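Local coordinates for 2S Albumin protein (Dolichos, PDB 6IX1) that is a seed 2S albumin with a hemopexin-type four-bladed beta-propeller fold, probably serving as a storage protein, at residues E180-Y184 and R193-T197; R9-E15 and F175-K179; S2-A6 and F18-N22. All coordinates share one frame; numbering follows the deposited sequence.

Interaction 1 of 3, residues E180-Y184 and R193-T197; sequences EPEAY and RIKFT. With SO4 (sulfate ion), chain D.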
loop_
_atom_site.group_PDB
_atom_site.type_symbol
_atom_site.label_atom_id
_atom_site.label_comp_id
_atom_site.label_asym_id
_atom_site.label_seq_id
_atom_site.Cartn_x
_atom_site.Cartn_y
_atom_site.Cartn_z
ATOM N N GLU A 180 -2.537 7.011 -13.985
ATOM C CA GLU A 180 -3.548 5.945 -14.052
ATOM C C GLU A 180 -3.377 5.220 -15.360
ATOM O O GLU A 180 -2.983 5.853 -16.325
ATOM C CB GLU A 180 -4.944 6.529 -13.950
ATOM C CG GLU A 180 -5.245 7.105 -12.573
ATOM C CD GLU A 180 -6.715 7.474 -12.476
ATOM O OE1 GLU A 180 -7.238 8.009 -13.441
ATOM O OE2 GLU A 180 -7.290 7.298 -11.447
ATOM N N PRO A 181 -3.686 3.892 -15.456
ATOM C CA PRO A 181 -4.060 3.006 -14.354
ATOM C C PRO A 181 -2.877 2.126 -13.961
ATOM O O PRO A 181 -2.892 0.891 -14.014
ATOM C CB PRO A 181 -5.092 2.144 -15.043
ATOM C CG PRO A 181 -4.541 1.951 -16.430
ATOM C CD PRO A 181 -3.744 3.197 -16.749
ATOM N N GLU A 182 -1.789 2.777 -13.590
ATOM C CA GLU A 182 -0.571 2.060 -13.190
ATOM C C GLU A 182 -0.570 1.827 -11.667
ATOM O O GLU A 182 -1.161 2.568 -10.889
ATOM C CB GLU A 182 0.693 2.743 -13.665
ATOM C CG GLU A 182 0.729 2.885 -15.143
ATOM C CD GLU A 182 1.980 3.458 -15.776
ATOM O OE1 GLU A 182 2.901 3.872 -15.068
ATOM O OE2 GLU A 182 1.959 3.512 -17.043
ATOM N N ALA A 183 0.185 0.821 -11.281
ATOM C CA ALA A 183 0.404 0.491 -9.876
ATOM C C ALA A 183 1.770 -0.111 -9.708
ATOM O O ALA A 183 2.277 -0.713 -10.651
ATOM C CB ALA A 183 -0.641 -0.453 -9.367
ATOM N N TYR A 184 2.326 0.011 -8.508
ATOM C CA TYR A 184 3.636 -0.557 -8.172
ATOM C C TYR A 184 3.396 -1.666 -7.145
ATOM O O TYR A 184 2.717 -1.440 -6.153
ATOM C CB TYR A 184 4.543 0.503 -7.565
ATOM C CG TYR A 184 4.976 1.524 -8.529
ATOM C CD1 TYR A 184 4.222 2.651 -8.759
ATOM C CD2 TYR A 184 6.132 1.364 -9.270
ATOM C CE1 TYR A 184 4.603 3.566 -9.735
ATOM C CE2 TYR A 184 6.512 2.271 -10.238
ATOM C CZ TYR A 184 5.791 3.432 -10.425
ATOM O OH TYR A 184 6.121 4.353 -11.381
ATOM N N ARG A 193 6.068 -2.694 -12.078
ATOM C CA ARG A 193 5.053 -1.717 -12.391
ATOM C C ARG A 193 4.074 -2.403 -13.326
ATOM O O ARG A 193 4.486 -3.024 -14.294
ATOM C CB ARG A 193 5.652 -0.482 -13.009
ATOM C CG ARG A 193 4.624 0.565 -13.415
ATOM C CD ARG A 193 5.208 1.903 -13.697
ATOM N NE ARG A 193 6.222 1.848 -14.729
ATOM C CZ ARG A 193 6.450 2.759 -15.701
ATOM N NH1 ARG A 193 5.568 3.717 -15.952
ATOM N NH2 ARG A 193 7.557 2.687 -16.430
ATOM N N ILE A 194 2.782 -2.261 -12.994
ATOM C CA ILE A 194 1.729 -2.845 -13.842
ATOM C C ILE A 194 0.801 -1.724 -14.297
ATOM O O ILE A 194 0.630 -0.738 -13.658
ATOM C CB ILE A 194 0.961 -3.964 -13.094
ATOM C CG1 ILE A 194 0.129 -3.405 -11.948
ATOM C CG2 ILE A 194 1.910 -5.074 -12.692
ATOM C CD1 ILE A 194 -0.843 -4.475 -11.403
ATOM N N LYS A 195 0.114 -2.020 -15.390
ATOM C CA LYS A 195 -1.089 -1.320 -15.854
ATOM C C LYS A 195 -2.227 -2.307 -15.562
ATOM O O LYS A 195 -2.249 -3.357 -16.130
ATOM C CB LYS A 195 -1.026 -0.984 -17.334
ATOM C CG LYS A 195 -2.149 -0.181 -17.897
ATOM C CD LYS A 195 -1.893 0.165 -19.356
ATOM C CE LYS A 195 -2.941 1.133 -19.864
ATOM N NZ LYS A 195 -3.088 1.163 -21.333
ATOM N N PHE A 196 -3.120 -1.941 -14.673
ATOM C CA PHE A 196 -4.178 -2.849 -14.241
ATOM C C PHE A 196 -5.489 -2.458 -14.865
ATOM O O PHE A 196 -5.732 -1.289 -15.149
ATOM C CB PHE A 196 -4.262 -3.001 -12.720
ATOM C CG PHE A 196 -4.712 -1.787 -11.951
ATOM C CD1 PHE A 196 -3.823 -0.756 -11.622
ATOM C CD2 PHE A 196 -6.016 -1.599 -11.622
ATOM C CE1 PHE A 196 -4.248 0.399 -10.965
ATOM C CE2 PHE A 196 -6.423 -0.490 -10.941
ATOM C CZ PHE A 196 -5.564 0.544 -10.654
ATOM N N THR A 197 -6.347 -3.477 -15.007
ATOM C CA THR A 197 -7.620 -3.379 -15.748
ATOM C C THR A 197 -8.745 -3.967 -14.901
ATOM O O THR A 197 -9.054 -5.172 -14.986
ATOM C CB THR A 197 -7.538 -4.055 -17.106
ATOM O OG1 THR A 197 -7.252 -5.444 -16.951
ATOM C CG2 THR A 197 -6.528 -3.398 -18.006
HETATM S S SO4 D . 9.426 2.860 -12.602
HETATM O O1 SO4 D . 10.475 3.332 -13.436
HETATM O O2 SO4 D . 8.323 3.733 -12.813
HETATM O O3 SO4 D . 9.790 2.927 -11.281
HETATM O O4 SO4 D . 9.048 1.504 -12.884
#

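Interaction 2 of 3, residues R9-E15 and F175-K179; sequences RSSRAYE and FASHK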
loop_
_atom_site.group_PDB
_atom_site.type_symbol
_atom_site.label_atom_id
_atom_site.label_comp_id
_atom_site.label_asym_id
_atom_site.label_seq_id
_atom_site.Cartn_x
_atom_site.Cartn_y
_atom_site.Cartn_z
ATOM N N ARG A 9 -0.453 6.251 -1.976
ATOM C CA ARG A 9 -0.385 7.389 -2.886
ATOM C C ARG A 9 -0.943 8.632 -2.206
ATOM O O ARG A 9 -2.073 8.635 -1.688
ATOM C CB ARG A 9 -1.233 7.046 -4.135
ATOM C CG ARG A 9 -1.269 8.153 -5.151
ATOM C CD ARG A 9 -2.155 7.918 -6.329
ATOM N NE ARG A 9 -3.534 7.722 -5.951
ATOM C CZ ARG A 9 -4.486 7.362 -6.834
ATOM N NH1 ARG A 9 -4.189 7.055 -8.060
ATOM N NH2 ARG A 9 -5.731 7.180 -6.368
ATOM N N SER A 10 -0.151 9.714 -2.190
ATOM C CA SER A 10 -0.602 10.948 -1.566
ATOM C C SER A 10 -1.617 11.643 -2.476
ATOM O O SER A 10 -1.585 11.552 -3.691
ATOM C CB SER A 10 0.560 11.884 -1.351
ATOM O OG SER A 10 0.106 13.056 -0.745
ATOM N N SER A 11 -2.460 12.470 -1.833
ATOM C CA SER A 11 -3.202 13.521 -2.557
ATOM C C SER A 11 -2.295 14.533 -3.291
ATOM O O SER A 11 -2.716 15.083 -4.293
ATOM C CB SER A 11 -4.123 14.235 -1.600
ATOM O OG SER A 11 -3.322 14.866 -0.612
ATOM N N ARG A 12 -1.056 14.653 -2.864
ATOM C CA ARG A 12 -0.104 15.564 -3.540
ATOM C C ARG A 12 0.461 14.901 -4.752
ATOM O O ARG A 12 0.946 13.712 -4.632
ATOM C CB ARG A 12 0.978 15.940 -2.535
ATOM C CG ARG A 12 0.469 16.830 -1.396
ATOM C CD ARG A 12 0.048 18.191 -1.844
ATOM N NE ARG A 12 -0.538 18.983 -0.865
ATOM C CZ ARG A 12 0.108 19.857 -0.087
ATOM N NH1 ARG A 12 1.422 19.893 -0.096
ATOM N NH2 ARG A 12 -0.579 20.651 0.711
ATOM N N ALA A 13 0.465 15.553 -5.886
ATOM C CA ALA A 13 0.831 14.924 -7.148
ATOM C C ALA A 13 2.217 14.310 -7.054
ATOM O O ALA A 13 3.198 14.931 -6.625
ATOM C CB ALA A 13 0.724 15.890 -8.293
ATOM N N TYR A 14 2.302 13.065 -7.494
ATOM C CA TYR A 14 3.580 12.343 -7.584
ATOM C C TYR A 14 4.345 12.271 -6.274
ATOM O O TYR A 14 5.557 12.116 -6.290
ATOM C CB TYR A 14 4.432 12.774 -8.792
ATOM C CG TYR A 14 3.751 12.368 -10.068
ATOM C CD1 TYR A 14 3.921 11.085 -10.549
ATOM C CD2 TYR A 14 2.884 13.176 -10.794
ATOM C CE1 TYR A 14 3.192 10.627 -11.641
ATOM C CE2 TYR A 14 2.138 12.724 -11.873
ATOM C CZ TYR A 14 2.324 11.442 -12.330
ATOM O OH TYR A 14 1.658 10.954 -13.431
ATOM N N GLU A 15 3.593 12.197 -5.184
ATOM C CA GLU A 15 4.170 11.865 -3.877
ATOM C C GLU A 15 3.639 10.494 -3.399
ATOM O O GLU A 15 2.430 10.215 -3.517
ATOM C CB GLU A 15 3.885 12.954 -2.836
ATOM C CG GLU A 15 4.501 14.251 -3.231
ATOM C CD GLU A 15 4.399 15.377 -2.209
ATOM O OE1 GLU A 15 4.344 15.089 -1.008
ATOM O OE2 GLU A 15 4.520 16.546 -2.670
ATOM N N PHE A 175 1.269 0.441 -4.229
ATOM C CA PHE A 175 0.460 1.672 -4.284
ATOM C C PHE A 175 0.041 1.964 -5.721
ATOM O O PHE A 175 0.716 1.606 -6.690
ATOM C CB PHE A 175 1.228 2.872 -3.676
ATOM C CG PHE A 175 2.356 3.419 -4.481
ATOM C CD1 PHE A 175 3.584 2.795 -4.465
ATOM C CD2 PHE A 175 2.195 4.584 -5.215
ATOM C CE1 PHE A 175 4.651 3.326 -5.196
ATOM C CE2 PHE A 175 3.254 5.084 -5.970
ATOM C CZ PHE A 175 4.452 4.456 -5.987
ATOM N N ALA A 176 -1.070 2.646 -5.843
ATOM C CA ALA A 176 -1.516 3.097 -7.137
ATOM C C ALA A 176 -0.717 4.340 -7.558
ATOM O O ALA A 176 -0.474 5.221 -6.737
ATOM C CB ALA A 176 -2.956 3.535 -7.016
ATOM N N SER A 177 -0.335 4.377 -8.812
ATOM C CA SER A 177 0.379 5.568 -9.322
ATOM C C SER A 177 -0.551 6.741 -9.552
ATOM O O SER A 177 -1.754 6.539 -9.748
ATOM C CB SER A 177 1.046 5.203 -10.632
ATOM O OG SER A 177 1.805 6.249 -11.109
ATOM N N HIS A 178 0.015 7.931 -9.548
ATOM C CA HIS A 178 -0.718 9.086 -10.081
ATOM C C HIS A 178 -0.961 8.981 -11.580
ATOM O O HIS A 178 -1.822 9.669 -12.087
ATOM C CB HIS A 178 0.082 10.370 -9.743
ATOM C CG HIS A 178 -0.015 10.711 -8.282
ATOM N ND1 HIS A 178 0.839 10.215 -7.342
ATOM C CD2 HIS A 178 -0.904 11.495 -7.615
ATOM C CE1 HIS A 178 0.516 10.711 -6.162
ATOM N NE2 HIS A 178 -0.536 11.473 -6.300
ATOM N N LYS A 179 -0.126 8.173 -12.213
ATOM C CA LYS A 179 -0.319 7.923 -13.645
ATOM C C LYS A 179 -1.258 6.741 -13.801
ATOM O O LYS A 179 -0.878 5.595 -13.601
ATOM C CB LYS A 179 0.999 7.663 -14.336
ATOM C CG LYS A 179 0.932 7.451 -15.833
ATOM C CD LYS A 179 2.273 7.141 -16.458
ATOM C CE LYS A 179 2.187 6.704 -17.903
ATOM N NZ LYS A 179 1.564 7.775 -18.700
#

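Interaction 3 of 3, residues S2-A6 and F18-N22; sequences SYINA and FFECN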
loop_
_atom_site.group_PDB
_atom_site.type_symbol
_atom_site.label_atom_id
_atom_site.label_comp_id
_atom_site.label_asym_id
_atom_site.label_seq_id
_atom_site.Cartn_x
_atom_site.Cartn_y
_atom_site.Cartn_z
ATOM N N SER A 2 15.226 -6.523 4.967
ATOM C CA SER A 2 13.829 -6.072 4.730
ATOM C C SER A 2 13.739 -4.789 3.901
ATOM O O SER A 2 14.657 -3.930 3.991
ATOM C CB SER A 2 13.169 -5.881 6.042
ATOM O OG SER A 2 11.801 -5.927 5.837
ATOM N N TYR A 3 12.644 -4.611 3.174
ATOM C CA TYR A 3 12.536 -3.506 2.198
ATOM C C TYR A 3 11.331 -2.657 2.570
ATOM O O TYR A 3 11.365 -2.024 3.634
ATOM C CB TYR A 3 12.665 -3.970 0.754
ATOM C CG TYR A 3 14.011 -4.606 0.521
ATOM C CD1 TYR A 3 14.249 -5.928 0.864
ATOM C CD2 TYR A 3 15.011 -3.922 -0.124
ATOM C CE1 TYR A 3 15.493 -6.493 0.654
ATOM C CE2 TYR A 3 16.248 -4.493 -0.402
ATOM C CZ TYR A 3 16.502 -5.783 0.013
ATOM O OH TYR A 3 17.740 -6.357 -0.195
ATOM N N ILE A 4 10.350 -2.629 1.693
ATOM C CA ILE A 4 9.152 -1.788 1.899
ATOM C C ILE A 4 8.020 -2.618 2.497
ATOM O O ILE A 4 7.652 -3.648 1.888
ATOM C CB ILE A 4 8.784 -1.024 0.621
ATOM C CG1 ILE A 4 9.947 -0.112 0.206
ATOM C CG2 ILE A 4 7.516 -0.241 0.780
ATOM C CD1 ILE A 4 9.827 0.531 -1.187
ATOM N N ASN A 5 7.463 -2.214 3.612
ATOM C CA ASN A 5 6.381 -2.913 4.274
ATOM C C ASN A 5 5.020 -2.353 3.924
ATOM O O ASN A 5 4.057 -3.125 4.051
ATOM C CB ASN A 5 6.526 -2.889 5.799
ATOM C CG ASN A 5 7.826 -3.450 6.235
ATOM O OD1 ASN A 5 8.753 -2.765 6.663
ATOM N ND2 ASN A 5 7.859 -4.767 6.270
ATOM N N ALA A 6 4.878 -1.136 3.490
ATOM C CA ALA A 6 3.609 -0.589 3.060
ATOM C C ALA A 6 3.820 0.644 2.214
ATOM O O ALA A 6 4.878 1.309 2.381
ATOM C CB ALA A 6 2.733 -0.287 4.273
ATOM N N PHE A 18 6.259 5.626 1.859
ATOM C CA PHE A 18 6.782 4.276 2.046
ATOM C C PHE A 18 7.073 4.046 3.511
ATOM O O PHE A 18 7.795 4.850 4.098
ATOM C CB PHE A 18 8.072 4.006 1.277
ATOM C CG PHE A 18 7.986 4.026 -0.223
ATOM C CD1 PHE A 18 7.068 3.296 -0.876
ATOM C CD2 PHE A 18 8.883 4.723 -0.997
ATOM C CE1 PHE A 18 7.014 3.257 -2.247
ATOM C CE2 PHE A 18 8.884 4.642 -2.362
ATOM C CZ PHE A 18 7.926 3.908 -3.000
ATOM N N PHE A 19 6.538 2.940 4.037
ATOM C CA PHE A 19 6.781 2.540 5.441
ATOM C C PHE A 19 7.722 1.348 5.502
ATOM O O PHE A 19 7.587 0.383 4.722
ATOM C CB PHE A 19 5.436 2.202 6.126
ATOM C CG PHE A 19 4.552 3.415 6.120
ATOM C CD1 PHE A 19 4.649 4.367 7.100
ATOM C CD2 PHE A 19 3.695 3.620 5.089
ATOM C CE1 PHE A 19 3.903 5.535 7.027
ATOM C CE2 PHE A 19 2.945 4.787 5.028
ATOM C CZ PHE A 19 3.061 5.730 5.996
ATOM N N GLU A 20 8.708 1.447 6.394
ATOM C CA GLU A 20 9.771 0.453 6.600
ATOM C C GLU A 20 9.913 0.318 8.111
ATOM O O GLU A 20 10.455 1.207 8.772
ATOM C CB GLU A 20 11.046 0.889 5.909
ATOM C CG GLU A 20 10.787 1.355 4.499
ATOM C CD GLU A 20 11.474 2.672 4.143
ATOM O OE1 GLU A 20 12.227 2.454 3.490
ATOM O OE2 GLU A 20 11.210 3.853 4.652
ATOM N N CYS A 21 9.365 -0.765 8.634
ATOM C CA CYS A 21 9.335 -1.010 10.068
ATOM C C CYS A 21 8.600 0.170 10.701
ATOM O O CYS A 21 7.482 0.495 10.331
ATOM C CB CYS A 21 10.705 -1.322 10.658
ATOM S SG CYS A 21 11.387 -2.743 9.820
ATOM N N ASN A 22 9.230 0.751 11.695
ATOM C CA ASN A 22 8.682 1.903 12.459
ATOM C C ASN A 22 9.010 3.253 11.846
ATOM O O ASN A 22 8.721 4.280 12.535
ATOM C CB ASN A 22 9.134 1.862 13.924
ATOM C CG ASN A 22 10.647 1.968 14.069
ATOM O OD1 ASN A 22 11.385 1.750 13.115
ATOM N ND2 ASN A 22 11.124 2.184 15.278
#

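Interaction 1 of 3, residues E180-Y184 and R193-T197
E182 and R193 meet on one face of the beta hairpin formed by strands 182-187 and 190-195, antiparallel neighbours in a propeller blade. The tight part is the backbone pairing: A183 and I194 form a hydrogen-bonded pair, with A183 N to I194 O and I194 N to A183 O both 2.9 Å. The small methyl of A183 leaves room for I194, and F196 CD1 comes to 3.9 Å from A183 CB. F196 N donates to P181 O, carrying the pairing one step beyond E182, to the proline after the cis peptide, while the F196 ring meets F122 edge to face. At the solvent side K195 is extended, its CG and CE crossing P181 CG and CD, CG to CG 3.5 Å. On the opposite face from A183, R193 has CG anti to the backbone N (chi1 178°) and bends at chi3, carrying NH1 to E182 OE1 (2.8 Å), a salt bridge received on the syn side but 29° out of the carboxylate plane. R193 and Y184 run side by side, planes 7° apart, with R193 CG over the rim of the ring. With an alanine in place of R193, E182 OE1 is likely to lose its charged mate and the Y184 rim its methylene. The sulfate is held by Y184 OH (to O2, 2.7 Å), G32 N and Y191 OH, with R193 merely near, so E182 probably offsets most of the arginine's charge.

Interaction 2 of 3, residues R9-E15 and F175-K179
R9 crosses the imidazole of H178 where the loop joining strands 6-9 and 15-20 packs against the end of strand 173-176, so that the first and last blades of the propeller meet, as expected where a hemopexin-type ring closes. R9 runs out extended to CD before turning at chi3 (60°), and its aliphatic part lies over one face of the H178 ring, CG 3.6 Å from its centroid, a CH-pi contact. Past the turn, NH1 donates to S177 O at 3.0 Å; the carbonyl lies close to the guanidinium plane, although the donor stands well above the plane of that carbonyl. A176 CB lies over one face of the guanidinium, toward its rim, whereas A176 O, buried beneath R9 CD, has no hydrogen-bond partner in the model. S10 serves twice: its carbonyl O receives H178 NE2 at 2.8 Å, in the carbonyl plane, a short but bent bond (136° at the hydrogen) with S10 O tilted 20° from the imidazole plane, and its OG accepts from R12 N, an ST turn suited to a short hydroxyl side chain. R12 opens a type II beta turn closed by E15 N to R12 O at 3.1 Å. A13 supplies CA to the H178 face opposite R9, 4.1 Å from the centroid, so the imidazole is sandwiched. Y14, in the left-handed region required of the turn's third residue, takes H178 CB over the centre of its ring, 3.6 Å from the centroid, a CH-pi contact well suited to a broad aromatic face. H178 ND1 is satisfied by Y29 OH, leaving the imidazole held at both nitrogens. E15, whose carboxylate pairs with R26, brings its backbone O to the imidazole edge, in plane, 3.3 Å from H178 CE1.

Interaction 3 of 3, residues S2-A6 and F18-N22
N5 N and F19 N carry the main polar link between the two segments: N5 N donates to F19 O at 2.8 Å, and F19 N returns a bond of 2.9 Å to A6 O with an N-H...O angle of 179°. A6 N also turns to F19 O, but at 3.3 Å this bond is weak. The side chain of N5 adds a further tie. With CG anti to its own carbonyl carbon (chi1 -56°), OD1 reaches back to accept C21 N at 2.9 Å, the donor standing 29° from the plane of the amide carbonyl. An asparagine is short enough to do so while its backbone stays bonded to F19. N5 and A6 together face the single residue F19, which makes a classic beta bulge at the start of strand 6-9, the first strand, at one edge of this four-stranded antiparallel blade. The bulge falls close to the chain's first residues, where S2 also pairs through the backbone with T225, bringing both termini of the propeller together. Outward from the bonds lies the packing. I4 points its CD1 at the centre of the F18 ring, 3.9 Å from the centroid and only 10° off the normal, and CG2 lies near F18 CD1; a branched aliphatic chain gives two methyls to the one aromatic ring. F18 is further met edge to face by W216 and touches V25 and V27 of the next strand. Within the bulge, A6 CB packs on F19 CD2 at 4.1 Å, while the F19 ring extends to I62.

Interactions 1 and 3 are mostly buried and each works within one blade, whereas interaction 2, partly buried, joins the first and last blades. Interactions 1 and 2 share a sheet: strands 173-176 and 182-187 are neighbours, bonded through Y184 N to F175 O. Interactions 2 and 3 touch where F175 CE1 packs on F18 CE1, and both involve strand 6-9 and its flanks. Interactions 1 and 3 have centres about 21 Å apart, on opposite sides of the chain's centre. Their chemistry follows their places: regular pairing plus charge in interaction 1, an imidazole gripped by loop backbone in interaction 2, and a bulge with apolar packing in interaction 3.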